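Local coordinates for protein serine acetyltransferase 1, putative (Entamoeba histolytica, PDB 7BW9) that probably catalyses the O-acetylation of serine, a step of cysteine biosynthesis, and binds cysteine, at residues 4-9 / 56-61; 10-15 / 98-103; 44-49 / 132-137. One frame throughout, in Å; residues are numbered along the deposited sequence.

Contact 1 (4-9 / 56-61); sequences LLQQTS and RTFNNV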
ATOM      1  N   LEU A   4     -30.835  -8.150  20.349  1.00 29.43           N
ATOM      2  CA  LEU A   4     -29.521  -7.554  20.578  1.00 32.67           C
ATOM      3  C   LEU A   4     -29.214  -6.486  19.532  1.00 29.03           C
ATOM      4  O   LEU A   4     -28.657  -5.432  19.862  1.00 26.53           O
ATOM      5  CB  LEU A   4     -28.442  -8.633  20.592  1.00 29.23           C
ATOM      6  CG  LEU A   4     -27.030  -8.134  20.928  1.00 34.90           C
ATOM      7  CD1 LEU A   4     -27.024  -7.207  22.149  1.00 27.14           C
ATOM      8  CD2 LEU A   4     -26.096  -9.308  21.138  1.00 22.46           C
ATOM      9  N   LEU A   5     -29.598  -6.724  18.273  1.00 27.91           N
ATOM     10  CA  LEU A   5     -29.395  -5.716  17.231  1.00 25.84           C
ATOM     11  C   LEU A   5     -30.173  -4.441  17.532  1.00 26.61           C
ATOM     12  O   LEU A   5     -29.681  -3.332  17.287  1.00 25.15           O
ATOM     13  CB  LEU A   5     -29.794  -6.279  15.865  1.00 23.77           C
ATOM     14  CG  LEU A   5     -28.752  -7.163  15.171  1.00 26.25           C
ATOM     15  CD1 LEU A   5     -29.361  -8.020  14.078  1.00 26.74           C
ATOM     16  CD2 LEU A   5     -27.639  -6.301  14.589  1.00 25.72           C
ATOM     17  N   GLN A   6     -31.387  -4.572  18.076  1.00 32.52           N
ATOM     18  CA  GLN A   6     -32.192  -3.384  18.343  1.00 26.25           C
ATOM     19  C   GLN A   6     -31.622  -2.576  19.495  1.00 25.28           C
ATOM     20  O   GLN A   6     -31.608  -1.341  19.446  1.00 30.71           O
ATOM     21  CB  GLN A   6     -33.637  -3.773  18.633  1.00 34.18           C
ATOM     22  CG  GLN A   6     -34.527  -3.772  17.395  1.00 43.67           C
ATOM     23  CD  GLN A   6     -35.701  -4.712  17.543  1.00 44.77           C
ATOM     24  OE1 GLN A   6     -36.346  -4.749  18.591  1.00 44.36           O
ATOM     25  NE2 GLN A   6     -35.972  -5.495  16.505  1.00 48.69           N
ATOM     26  N   GLN A   7     -31.159  -3.243  20.549  1.00 29.95           N
ATOM     27  CA  GLN A   7     -30.586  -2.494  21.661  1.00 30.47           C
ATOM     28  C   GLN A   7     -29.318  -1.778  21.228  1.00 25.75           C
ATOM     29  O   GLN A   7     -29.128  -0.587  21.515  1.00 30.12           O
ATOM     30  CB  GLN A   7     -30.290  -3.411  22.843  1.00 30.16           C
ATOM     31  CG  GLN A   7     -29.379  -2.718  23.848  1.00 46.18           C
ATOM     32  CD  GLN A   7     -29.071  -3.546  25.064  1.00 50.58           C
ATOM     33  OE1 GLN A   7     -27.946  -4.044  25.228  1.00 47.05           O
ATOM     34  NE2 GLN A   7     -30.070  -3.723  25.923  1.00 51.03           N
ATOM     35  N   THR A   8     -28.432  -2.494  20.533  1.00 29.82           N
ATOM     36  CA  THR A   8     -27.201  -1.868  20.063  1.00 28.12           C
ATOM     37  C   THR A   8     -27.517  -0.687  19.152  1.00 23.63           C
ATOM     38  O   THR A   8     -26.946   0.397  19.313  1.00 26.47           O
ATOM     39  CB  THR A   8     -26.323  -2.908  19.363  1.00 26.57           C
ATOM     40  OG1 THR A   8     -26.101  -4.016  20.248  1.00 28.35           O
ATOM     41  CG2 THR A   8     -24.980  -2.312  18.979  1.00 18.01           C
ATOM     42  N   SER A   9     -28.486  -0.853  18.248  1.00 22.22           N
ATOM     43  CA  SER A   9     -28.916   0.257  17.404  1.00 24.30           C
ATOM     44  C   SER A   9     -29.352   1.444  18.257  1.00 30.31           C
ATOM     45  O   SER A   9     -28.923   2.583  18.030  1.00 28.47           O
ATOM     46  CB  SER A   9     -30.054  -0.198  16.482  1.00 20.67           C
ATOM     47  OG  SER A   9     -29.599  -1.119  15.508  1.00 26.07           O
ATOM     48  N   ARG A  56     -30.459   8.694   8.250  1.00 38.35           N
ATOM     49  CA  ARG A  56     -29.894   8.767   9.592  1.00 37.57           C
ATOM     50  C   ARG A  56     -30.958   8.556  10.661  1.00 43.36           C
ATOM     51  O   ARG A  56     -30.915   9.166  11.732  1.00 52.57           O
ATOM     52  CB  ARG A  56     -29.170  10.091   9.798  1.00 35.09           C
ATOM     53  CG  ARG A  56     -27.919  10.214   8.957  1.00 39.16           C
ATOM     54  CD  ARG A  56     -27.332  11.598   9.014  1.00 29.62           C
ATOM     55  NE  ARG A  56     -26.497  11.853   7.848  1.00 32.25           N
ATOM     56  CZ  ARG A  56     -25.878  13.001   7.626  1.00 34.84           C
ATOM     57  NH1 ARG A  56     -26.010  13.992   8.502  1.00 32.54           N
ATOM     58  NH2 ARG A  56     -25.134  13.155   6.535  1.00 31.15           N
ATOM     59  N   THR A  57     -31.920   7.675  10.401  1.00 47.99           N
ATOM     60  CA  THR A  57     -32.936   7.314  11.380  1.00 42.29           C
ATOM     61  C   THR A  57     -32.546   6.020  12.087  1.00 37.63           C
ATOM     62  O   THR A  57     -31.668   5.284  11.631  1.00 40.60           O
ATOM     63  CB  THR A  57     -34.302   7.158  10.704  1.00 40.90           C
ATOM     64  OG1 THR A  57     -34.331   5.929   9.962  1.00 42.86           O
ATOM     65  CG2 THR A  57     -34.556   8.334   9.769  1.00 39.57           C
ATOM     66  N   PHE A  58     -33.224   5.741  13.210  1.00 36.13           N
ATOM     67  CA  PHE A  58     -32.949   4.516  13.963  1.00 30.80           C
ATOM     68  C   PHE A  58     -32.933   3.305  13.044  1.00 29.36           C
ATOM     69  O   PHE A  58     -32.081   2.416  13.176  1.00 31.42           O
ATOM     70  CB  PHE A  58     -33.992   4.318  15.076  1.00 27.50           C
ATOM     71  CG  PHE A  58     -34.020   2.914  15.640  1.00 29.12           C
ATOM     72  CD1 PHE A  58     -34.800   1.921  15.055  1.00 27.62           C
ATOM     73  CD2 PHE A  58     -33.260   2.587  16.753  1.00 33.28           C
ATOM     74  CE1 PHE A  58     -34.805   0.637  15.562  1.00 29.96           C
ATOM     75  CE2 PHE A  58     -33.270   1.298  17.269  1.00 30.93           C
ATOM     76  CZ  PHE A  58     -34.040   0.326  16.676  1.00 26.91           C
ATOM     77  N   ASN A  59     -33.864   3.266  12.093  1.00 32.20           N
ATOM     78  CA  ASN A  59     -33.997   2.103  11.230  1.00 33.85           C
ATOM     79  C   ASN A  59     -32.841   1.997  10.251  1.00 27.63           C
ATOM     80  O   ASN A  59     -32.404   0.891   9.914  1.00 29.73           O
ATOM     81  CB  ASN A  59     -35.326   2.166  10.484  1.00 35.50           C
ATOM     82  CG  ASN A  59     -36.037   0.851  10.503  1.00 53.31           C
ATOM     83  OD1 ASN A  59     -35.603  -0.106   9.850  1.00 48.50           O
ATOM     84  ND2 ASN A  59     -37.117   0.771  11.274  1.00 54.77           N
ATOM     85  N   ASN A  60     -32.344   3.132   9.765  1.00 28.89           N
ATOM     86  CA  ASN A  60     -31.164   3.099   8.913  1.00 36.88           C
ATOM     87  C   ASN A  60     -29.963   2.559   9.682  1.00 28.72           C
ATOM     88  O   ASN A  60     -29.190   1.757   9.153  1.00 24.59           O
ATOM     89  CB  ASN A  60     -30.881   4.493   8.350  1.00 33.06           C
ATOM     90  CG  ASN A  60     -31.957   4.964   7.383  1.00 43.29           C
ATOM     91  OD1 ASN A  60     -32.577   6.010   7.587  1.00 45.83           O
ATOM     92  ND2 ASN A  60     -32.182   4.193   6.324  1.00 38.50           N
ATOM     93  N   VAL A  61     -29.812   2.964  10.947  1.00 32.87           N
ATOM     94  CA  VAL A  61     -28.752   2.417  11.794  1.00 25.36           C
ATOM     95  C   VAL A  61     -28.923   0.913  11.945  1.00 30.67           C
ATOM     96  O   VAL A  61     -27.955   0.139  11.845  1.00 20.73           O
ATOM     97  CB  VAL A  61     -28.756   3.129  13.163  1.00 29.77           C
ATOM     98  CG1 VAL A  61     -27.762   2.467  14.145  1.00 21.86           C
ATOM     99  CG2 VAL A  61     -28.482   4.627  12.992  1.00 31.17           C
TER
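In the N-terminal helical region that precedes the left-handed beta-helix, Ser9 of helix 2-17 packs against Phe58 and Val61 at the start of helix 58-79. The two backbones come close here, with the CA atoms of Ser9 and Val61 only 6.0 Å apart, a spacing that suits a residue as small as serine. The main touch is Ser9 CB on Phe58 CE2, at 3.6 Å. It meets the ring obliquely. Phe58 CG stands anti to its own nitrogen (chi1 164°), which carries the ring across to helix 2-17. There the carbonyl oxygen Gln6 O lies in the ring plane at the edge, 3.8 Å from Phe58 CE2, consistent with a weak attraction between the oxygen and the positively polarised ring hydrogens. Gln6 CG also reaches Phe58 CZ at 4.2 Å, with the amide and ring planes 65° apart. Nearly one turn further along helix 58-79, Val61 CG1 rests 4.1 Å from Ser9 O.

No hydrogen bond spans the two segments; those of the Ser9 and Thr57 hydroxyls stay within their own segments. Ser9 OG turns back to donate to Leu5 O at 2.8 Å, while Ser9 N donates to the same oxygen from the opposite face of its plane. The bond from OG keeps the hydroxyl on its own helix, and CB, which already points toward helix 58-79, makes the contact. At the N-cap of helix 58-79, Thr57 OG1 donates to Asn60 OD1 over 3.0 Å, from above the plane of the Asn60 side-chain carbonyl.

Around this patch, Ser9 also packs on Leu62 and Leu65 farther along helix 58-79, and Leu5 leans on Leu93 of helix 82-94, so helix 2-17 is seated against both.

Contact 2 (10-15 / 98-103); sequences QLLVQS and TIRELV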
ATOM      1  N   GLN A  10     -30.188   1.188  19.274  1.00 30.18           N
ATOM      2  CA  GLN A  10     -30.661   2.269  20.140  1.00 30.73           C
ATOM      3  C   GLN A  10     -29.531   2.858  20.986  1.00 30.22           C
ATOM      4  O   GLN A  10     -29.489   4.073  21.214  1.00 29.33           O
ATOM      5  CB  GLN A  10     -31.797   1.762  21.032  1.00 36.54           C
ATOM      6  CG  GLN A  10     -32.461   2.840  21.896  1.00 44.41           C
ATOM      7  CD  GLN A  10     -32.800   4.122  21.128  1.00 48.62           C
ATOM      8  OE1 GLN A  10     -32.499   5.230  21.585  1.00 42.54           O
ATOM      9  NE2 GLN A  10     -33.436   3.975  19.965  1.00 48.08           N
ATOM     10  N   LEU A  11     -28.614   2.018  21.470  1.00 21.90           N
ATOM     11  CA  LEU A  11     -27.466   2.549  22.202  1.00 28.56           C
ATOM     12  C   LEU A  11     -26.587   3.411  21.301  1.00 28.25           C
ATOM     13  O   LEU A  11     -26.064   4.446  21.734  1.00 27.69           O
ATOM     14  CB  LEU A  11     -26.664   1.403  22.823  1.00 30.43           C
ATOM     15  CG  LEU A  11     -27.360   0.835  24.064  1.00 33.79           C
ATOM     16  CD1 LEU A  11     -26.620  -0.358  24.630  1.00 22.35           C
ATOM     17  CD2 LEU A  11     -27.538   1.929  25.123  1.00 27.54           C
ATOM     18  N   LEU A  12     -26.430   3.013  20.035  1.00 26.45           N
ATOM     19  CA  LEU A  12     -25.655   3.830  19.110  1.00 28.05           C
ATOM     20  C   LEU A  12     -26.325   5.176  18.884  1.00 26.36           C
ATOM     21  O   LEU A  12     -25.658   6.218  18.902  1.00 24.78           O
ATOM     22  CB  LEU A  12     -25.469   3.100  17.787  1.00 18.94           C
ATOM     23  CG  LEU A  12     -24.419   1.995  17.769  1.00 21.48           C
ATOM     24  CD1 LEU A  12     -24.631   1.128  16.535  1.00 25.24           C
ATOM     25  CD2 LEU A  12     -23.049   2.626  17.756  1.00 26.32           C
ATOM     26  N   VAL A  13     -27.648   5.177  18.686  1.00 25.58           N
ATOM     27  CA  VAL A  13     -28.378   6.440  18.568  1.00 30.12           C
ATOM     28  C   VAL A  13     -28.115   7.320  19.789  1.00 28.24           C
ATOM     29  O   VAL A  13     -27.867   8.527  19.668  1.00 34.37           O
ATOM     30  CB  VAL A  13     -29.887   6.185  18.373  1.00 30.55           C
ATOM     31  CG1 VAL A  13     -30.663   7.486  18.556  1.00 30.57           C
ATOM     32  CG2 VAL A  13     -30.164   5.594  16.998  1.00 25.95           C
ATOM     33  N   GLN A  14     -28.169   6.733  20.986  1.00 26.56           N
ATOM     34  CA  GLN A  14     -27.904   7.517  22.187  1.00 32.09           C
ATOM     35  C   GLN A  14     -26.472   8.015  22.193  1.00 29.97           C
ATOM     36  O   GLN A  14     -26.202   9.153  22.592  1.00 27.88           O
ATOM     37  CB  GLN A  14     -28.177   6.690  23.441  1.00 32.21           C
ATOM     38  CG  GLN A  14     -29.635   6.352  23.656  1.00 46.06           C
ATOM     39  CD  GLN A  14     -29.815   5.339  24.762  1.00 50.71           C
ATOM     40  OE1 GLN A  14     -28.937   5.186  25.620  1.00 55.60           O
ATOM     41  NE2 GLN A  14     -30.939   4.621  24.739  1.00 42.17           N
ATOM     42  N   SER A  15     -25.540   7.174  21.731  1.00 34.32           N
ATOM     43  CA  SER A  15     -24.142   7.588  21.645  1.00 29.74           C
ATOM     44  C   SER A  15     -23.977   8.771  20.703  1.00 25.15           C
ATOM     45  O   SER A  15     -23.257   9.723  21.020  1.00 25.75           O
ATOM     46  CB  SER A  15     -23.272   6.413  21.194  1.00 28.76           C
ATOM     47  OG  SER A  15     -21.937   6.822  20.972  1.00 31.59           O
ATOM     48  N   THR A  98     -18.697   0.703  23.095  1.00 13.85           N
ATOM     49  CA  THR A  98     -17.335   0.797  23.625  1.00 23.30           C
ATOM     50  C   THR A  98     -16.321   1.052  22.509  1.00 22.62           C
ATOM     51  O   THR A  98     -15.453   1.930  22.624  1.00 18.21           O
ATOM     52  CB  THR A  98     -16.992  -0.485  24.380  1.00 23.84           C
ATOM     53  OG1 THR A  98     -17.995  -0.729  25.374  1.00 29.05           O
ATOM     54  CG2 THR A  98     -15.607  -0.386  25.034  1.00 26.08           C
ATOM     55  N   ILE A  99     -16.443   0.306  21.405  1.00 18.51           N
ATOM     56  CA  ILE A  99     -15.563   0.500  20.256  1.00 23.02           C
ATOM     57  C   ILE A  99     -15.680   1.921  19.732  1.00 24.58           C
ATOM     58  O   ILE A  99     -14.673   2.576  19.436  1.00 18.41           O
ATOM     59  CB  ILE A  99     -15.884  -0.525  19.151  1.00 24.81           C
ATOM     60  CG1 ILE A  99     -15.569  -1.941  19.613  1.00 26.46           C
ATOM     61  CG2 ILE A  99     -15.106  -0.217  17.879  1.00 18.20           C
ATOM     62  CD1 ILE A  99     -16.003  -2.970  18.599  1.00 27.40           C
ATOM     63  N   ARG A 100     -16.918   2.420  19.610  1.00 19.03           N
ATOM     64  CA  ARG A 100     -17.115   3.782  19.126  1.00 22.43           C
ATOM     65  C   ARG A 100     -16.389   4.801  20.006  1.00 23.70           C
ATOM     66  O   ARG A 100     -15.746   5.728  19.495  1.00 23.11           O
ATOM     67  CB  ARG A 100     -18.607   4.109  19.042  1.00 15.38           C
ATOM     68  CG  ARG A 100     -18.867   5.450  18.398  1.00 17.54           C
ATOM     69  CD  ARG A 100     -20.377   5.774  18.212  1.00 21.87           C
ATOM     70  NE  ARG A 100     -20.469   6.952  17.370  1.00 19.91           N
ATOM     71  CZ  ARG A 100     -20.630   8.195  17.810  1.00 19.33           C
ATOM     72  NH1 ARG A 100     -20.790   8.451  19.103  1.00 21.54           N
ATOM     73  NH2 ARG A 100     -20.650   9.185  16.934  1.00 25.94           N
ATOM     74  N   GLU A 101     -16.504   4.658  21.333  1.00 20.76           N
ATOM     75  CA  GLU A 101     -15.850   5.594  22.241  1.00 24.79           C
ATOM     76  C   GLU A 101     -14.335   5.522  22.106  1.00 21.79           C
ATOM     77  O   GLU A 101     -13.648   6.545  22.214  1.00 19.41           O
ATOM     78  CB  GLU A 101     -16.262   5.322  23.693  1.00 24.76           C
ATOM     79  CG  GLU A 101     -17.753   5.477  23.970  1.00 33.89           C
ATOM     80  CD  GLU A 101     -18.354   6.712  23.297  1.00 50.57           C
ATOM     81  OE1 GLU A 101     -17.993   7.850  23.689  1.00 53.75           O
ATOM     82  OE2 GLU A 101     -19.175   6.543  22.359  1.00 49.40           O
ATOM     83  N   LEU A 102     -13.802   4.315  21.868  1.00 19.20           N
ATOM     84  CA  LEU A 102     -12.363   4.150  21.648  1.00 20.91           C
ATOM     85  C   LEU A 102     -11.908   4.810  20.346  1.00 21.90           C
ATOM     86  O   LEU A 102     -10.866   5.484  20.310  1.00 18.28           O
ATOM     87  CB  LEU A 102     -12.001   2.659  21.652  1.00 23.10           C
ATOM     88  CG  LEU A 102     -11.960   1.957  23.021  1.00 22.64           C
ATOM     89  CD1 LEU A 102     -11.726   0.460  22.864  1.00 21.62           C
ATOM     90  CD2 LEU A 102     -10.912   2.570  23.952  1.00 19.61           C
ATOM     91  N   VAL A 103     -12.674   4.633  19.265  1.00 15.80           N
ATOM     92  CA  VAL A 103     -12.312   5.252  17.994  1.00 17.09           C
ATOM     93  C   VAL A 103     -12.321   6.771  18.125  1.00 17.18           C
ATOM     94  O   VAL A 103     -11.426   7.463  17.611  1.00 16.56           O
ATOM     95  CB  VAL A 103     -13.255   4.753  16.881  1.00 20.51           C
ATOM     96  CG1 VAL A 103     -13.119   5.609  15.633  1.00 14.97           C
ATOM     97  CG2 VAL A 103     -12.961   3.270  16.570  1.00 18.95           C
TER
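Ser15 OG lies opposite its own N (chi1 174°), and Arg100 CG does the same, its chain running extended to NE across the space between the helices, which brings NH1 to the hydroxyl. Glu101 behaves differently, bending at its second torsion so that OE2 swings round to the same hydroxyl. Ser15 OG therefore works in both directions. It accepts from Arg100 NH1 at 2.7 Å, a short but bent bond with an angle of 141° at the hydrogen, and it lies somewhat tilted from the guanidinium plane. It donates to Glu101 OE2 at 3.1 Å, meeting that oxygen nearly end-on to the C-O bond.

The helices themselves, 2-17 and 96-113, belong to the helical part ahead of the left-handed beta-helix of this hexapeptide-repeat acyltransferase and run roughly parallel. Over these short segments the axes cross at -28° and approach to 11.0 Å, a wide separation bridged mainly by the long side chains of Arg100 and Glu101. The nearest CA pair, Ser15 and Arg100, is still 8.4 Å apart.

The strongest partner of Arg100 is Asp19, whose carboxylate forms a salt bridge with NH2 and compensates the buried charge, while NE donates to the carbonyl oxygen of Leu45. At least three acceptors, Ser15 OG, Asp19 OD2 and Leu45 O, thus hold the guanidinium in place and fix its rotation. Beside the polar group, Leu12 CD2 touches the aliphatic part of Arg100 at CD, 4.2 Å away, crossing it at a slant.

Contact 3 (44-49 / 132-137); sequences ILFPDF and VMMIQR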
ATOM      1  N   ILE A  44     -21.737   3.375  10.449  1.00 13.30           N
ATOM      2  CA  ILE A  44     -22.266   3.065  11.778  1.00 21.69           C
ATOM      3  C   ILE A  44     -21.646   3.975  12.838  1.00 23.64           C
ATOM      4  O   ILE A  44     -22.345   4.486  13.720  1.00 24.07           O
ATOM      5  CB  ILE A  44     -22.044   1.583  12.123  1.00 21.72           C
ATOM      6  CG1 ILE A  44     -22.926   0.683  11.247  1.00 19.67           C
ATOM      7  CG2 ILE A  44     -22.343   1.350  13.595  1.00 23.67           C
ATOM      8  CD1 ILE A  44     -22.433  -0.760  11.146  1.00 22.17           C
ATOM      9  N   LEU A  45     -20.331   4.199  12.776  1.00 17.54           N
ATOM     10  CA  LEU A  45     -19.698   4.947  13.864  1.00 18.93           C
ATOM     11  C   LEU A  45     -19.844   6.461  13.716  1.00 20.09           C
ATOM     12  O   LEU A  45     -19.863   7.175  14.723  1.00 24.91           O
ATOM     13  CB  LEU A  45     -18.217   4.596  13.960  1.00 21.53           C
ATOM     14  CG  LEU A  45     -17.854   3.138  14.237  1.00 17.96           C
ATOM     15  CD1 LEU A  45     -16.360   3.001  14.096  1.00 24.86           C
ATOM     16  CD2 LEU A  45     -18.304   2.719  15.613  1.00 18.42           C
ATOM     17  N   PHE A  46     -19.918   6.984  12.498  1.00 15.85           N
ATOM     18  CA  PHE A  46     -20.016   8.427  12.283  1.00 17.74           C
ATOM     19  C   PHE A  46     -20.943   8.732  11.122  1.00 20.02           C
ATOM     20  O   PHE A  46     -20.505   9.202  10.068  1.00 17.71           O
ATOM     21  CB  PHE A  46     -18.638   9.031  12.032  1.00 22.44           C
ATOM     22  CG  PHE A  46     -17.700   8.822  13.142  1.00 22.14           C
ATOM     23  CD1 PHE A  46     -17.777   9.608  14.277  1.00 19.22           C
ATOM     24  CD2 PHE A  46     -16.732   7.829  13.066  1.00 17.58           C
ATOM     25  CE1 PHE A  46     -16.897   9.420  15.322  1.00 17.97           C
ATOM     26  CE2 PHE A  46     -15.851   7.629  14.112  1.00 19.22           C
ATOM     27  CZ  PHE A  46     -15.940   8.426  15.246  1.00 24.19           C
ATOM     28  N   PRO A  47     -22.247   8.498  11.294  1.00 22.02           N
ATOM     29  CA  PRO A  47     -23.183   8.794  10.196  1.00 21.22           C
ATOM     30  C   PRO A  47     -23.029  10.193   9.626  1.00 23.18           C
ATOM     31  O   PRO A  47     -23.130  10.370   8.406  1.00 25.76           O
ATOM     32  CB  PRO A  47     -24.562   8.583  10.842  1.00 19.86           C
ATOM     33  CG  PRO A  47     -24.305   8.428  12.340  1.00 23.22           C
ATOM     34  CD  PRO A  47     -22.922   7.864  12.439  1.00 18.18           C
ATOM     35  N   ASP A  48     -22.751  11.192  10.460  1.00 23.70           N
ATOM     36  CA  ASP A  48     -22.708  12.556   9.939  1.00 27.13           C
ATOM     37  C   ASP A  48     -21.673  12.738   8.834  1.00 31.25           C
ATOM     38  O   ASP A  48     -21.851  13.613   7.980  1.00 36.14           O
ATOM     39  CB  ASP A  48     -22.442  13.550  11.067  1.00 30.95           C
ATOM     40  CG  ASP A  48     -23.660  13.770  11.954  1.00 31.97           C
ATOM     41  OD1 ASP A  48     -24.651  13.010  11.832  1.00 35.58           O
ATOM     42  OD2 ASP A  48     -23.616  14.701  12.787  1.00 41.78           O
ATOM     43  N   PHE A  49     -20.622  11.916   8.794  1.00 25.46           N
ATOM     44  CA  PHE A  49     -19.568  12.114   7.803  1.00 23.23           C
ATOM     45  C   PHE A  49     -19.643  11.152   6.630  1.00 22.98           C
ATOM     46  O   PHE A  49     -18.924  11.350   5.639  1.00 28.20           O
ATOM     47  CB  PHE A  49     -18.184  12.019   8.479  1.00 21.81           C
ATOM     48  CG  PHE A  49     -17.994  13.048   9.557  1.00 23.12           C
ATOM     49  CD1 PHE A  49     -17.483  14.296   9.254  1.00 29.67           C
ATOM     50  CD2 PHE A  49     -18.401  12.794  10.858  1.00 25.26           C
ATOM     51  CE1 PHE A  49     -17.342  15.258  10.244  1.00 25.29           C
ATOM     52  CE2 PHE A  49     -18.266  13.751  11.846  1.00 27.45           C
ATOM     53  CZ  PHE A  49     -17.734  14.984  11.538  1.00 26.24           C
ATOM     54  N   VAL A 132      -7.779   2.107  10.043  1.00 12.31           N
ATOM     55  CA  VAL A 132      -7.270   0.785  10.403  1.00 13.37           C
ATOM     56  C   VAL A 132      -7.719   0.414  11.812  1.00 12.24           C
ATOM     57  O   VAL A 132      -7.970  -0.761  12.099  1.00 14.66           O
ATOM     58  CB  VAL A 132      -5.733   0.718  10.238  1.00 15.18           C
ATOM     59  CG1 VAL A 132      -5.016   1.447  11.370  1.00 14.45           C
ATOM     60  CG2 VAL A 132      -5.263  -0.732  10.190  1.00 16.45           C
ATOM     61  N   MET A 133      -7.862   1.402  12.700  1.00 14.23           N
ATOM     62  CA  MET A 133      -8.280   1.116  14.067  1.00 14.71           C
ATOM     63  C   MET A 133      -9.779   0.854  14.172  1.00 15.02           C
ATOM     64  O   MET A 133     -10.194   0.031  14.994  1.00 15.39           O
ATOM     65  CB  MET A 133      -7.855   2.257  14.991  1.00 15.86           C
ATOM     66  CG  MET A 133      -6.334   2.267  15.259  1.00 18.59           C
ATOM     67  SD  MET A 133      -5.647   0.632  15.645  1.00 24.73           S
ATOM     68  CE  MET A 133      -6.571   0.280  17.155  1.00 16.63           C
ATOM     69  N   MET A 134     -10.604   1.523  13.355  1.00 11.34           N
ATOM     70  CA  MET A 134     -11.998   1.101  13.221  1.00 16.07           C
ATOM     71  C   MET A 134     -12.092  -0.396  12.928  1.00 16.27           C
ATOM     72  O   MET A 134     -12.853  -1.124  13.570  1.00 20.34           O
ATOM     73  CB  MET A 134     -12.690   1.889  12.106  1.00 20.86           C
ATOM     74  CG  MET A 134     -12.733   3.399  12.278  1.00 24.24           C
ATOM     75  SD  MET A 134     -13.698   4.121  10.923  1.00 21.98           S
ATOM     76  CE  MET A 134     -13.783   5.848  11.400  1.00 19.82           C
ATOM     77  N   ILE A 135     -11.313  -0.877  11.960  1.00 12.44           N
ATOM     78  CA  ILE A 135     -11.340  -2.299  11.636  1.00 13.08           C
ATOM     79  C   ILE A 135     -10.706  -3.129  12.752  1.00 15.61           C
ATOM     80  O   ILE A 135     -11.238  -4.182  13.134  1.00 12.96           O
ATOM     81  CB  ILE A 135     -10.645  -2.547  10.290  1.00 11.95           C
ATOM     82  CG1 ILE A 135     -11.288  -1.687   9.210  1.00 20.45           C
ATOM     83  CG2 ILE A 135     -10.708  -4.027   9.906  1.00 10.22           C
ATOM     84  CD1 ILE A 135     -12.773  -2.029   8.934  1.00 18.95           C
ATOM     85  N   GLN A 136      -9.556  -2.681  13.288  1.00 13.17           N
ATOM     86  CA  GLN A 136      -8.812  -3.518  14.232  1.00 11.49           C
ATOM     87  C   GLN A 136      -9.596  -3.751  15.515  1.00 14.27           C
ATOM     88  O   GLN A 136      -9.611  -4.867  16.045  1.00 13.25           O
ATOM     89  CB  GLN A 136      -7.452  -2.897  14.565  1.00 10.77           C
ATOM     90  CG  GLN A 136      -6.398  -3.942  15.068  1.00 15.62           C
ATOM     91  CD  GLN A 136      -6.512  -4.245  16.553  1.00 15.15           C
ATOM     92  OE1 GLN A 136      -7.019  -3.426  17.312  1.00 20.99           O
ATOM     93  NE2 GLN A 136      -6.073  -5.435  16.965  1.00 12.23           N
ATOM     94  N   ARG A 137     -10.243  -2.707  16.037  1.00 12.58           N
ATOM     95  CA  ARG A 137     -11.006  -2.869  17.268  1.00 18.90           C
ATOM     96  C   ARG A 137     -12.205  -3.794  17.067  1.00 23.22           C
ATOM     97  O   ARG A 137     -12.581  -4.526  17.991  1.00 18.59           O
ATOM     98  CB  ARG A 137     -11.416  -1.490  17.790  1.00 19.17           C
ATOM     99  CG  ARG A 137     -10.171  -0.631  18.095  1.00 18.95           C
ATOM    100  CD  ARG A 137     -10.446   0.459  19.091  1.00 18.71           C
ATOM    101  NE  ARG A 137      -9.322   1.377  19.290  1.00 20.55           N
ATOM    102  CZ  ARG A 137      -8.281   1.135  20.095  1.00 22.19           C
ATOM    103  NH1 ARG A 137      -8.201  -0.009  20.760  1.00 18.57           N
ATOM    104  NH2 ARG A 137      -7.325   2.047  20.237  1.00 15.58           N
TER
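Apolar packing carries this contact, and Met134 of helix 128-144 supplies all of it from its side. Its chain is extended beyond CG, which sends the methyl CE toward the turn after helix 36-45. There CE meets the edge of the Phe46 ring near its plane, 3.8 Å from CE2 and 3.9 Å from CD2. Closer to the backbone, Met134 CG lies 4.1 Å from Leu45 CD1, the two side chains passing each other in opposite directions. The CA atoms of Leu45 and Met134 remain 8.6 Å apart.

One backbone bond closes the turn. Phe46 is the first residue after helix 36-45 to leave helical geometry, and its carbonyl oxygen accepts from Phe49 N at 3.0 Å.

Polar and charged groups lie to the side. Arg137 pairs with Asp106 and donates to the carbonyl oxygens of Ile172 and Gly173, while Met133 CE sits over the centre of its guanidinium, 3.5 Å above the plane.

With no hydrogen bond between the segments, their fit depends on shape and on the exclusion of water: three buried residues, one of them a flexible thioether chain, pack between helix 128-144 and the Phe46 turn, with Ile41 on Met134 and Val103 and Ile107 on Phe46 adding to the buried surroundings.

Contacts 1 and 2 share helix 2-17, which packs on helix 58-79 and, farther along, also on helix 96-113; their centres lie 11 Å apart. Contact 3 is 10 Å from contact 2 and 16 Å from contact 1, and lies deepest, about 9 Å from the centre of the chain. Along the sequence the first segments (4-9, 10-15, 44-49) all precede the second ones (56-61, 98-103, 132-137), so every pair of contacts interlocks. Direct touches join them, among them Val61 with Leu12 and Val103 with Phe46. The result is a continuous helical packing that reaches from the N-terminal helix inward to helix 128-144, beside the beta-helix.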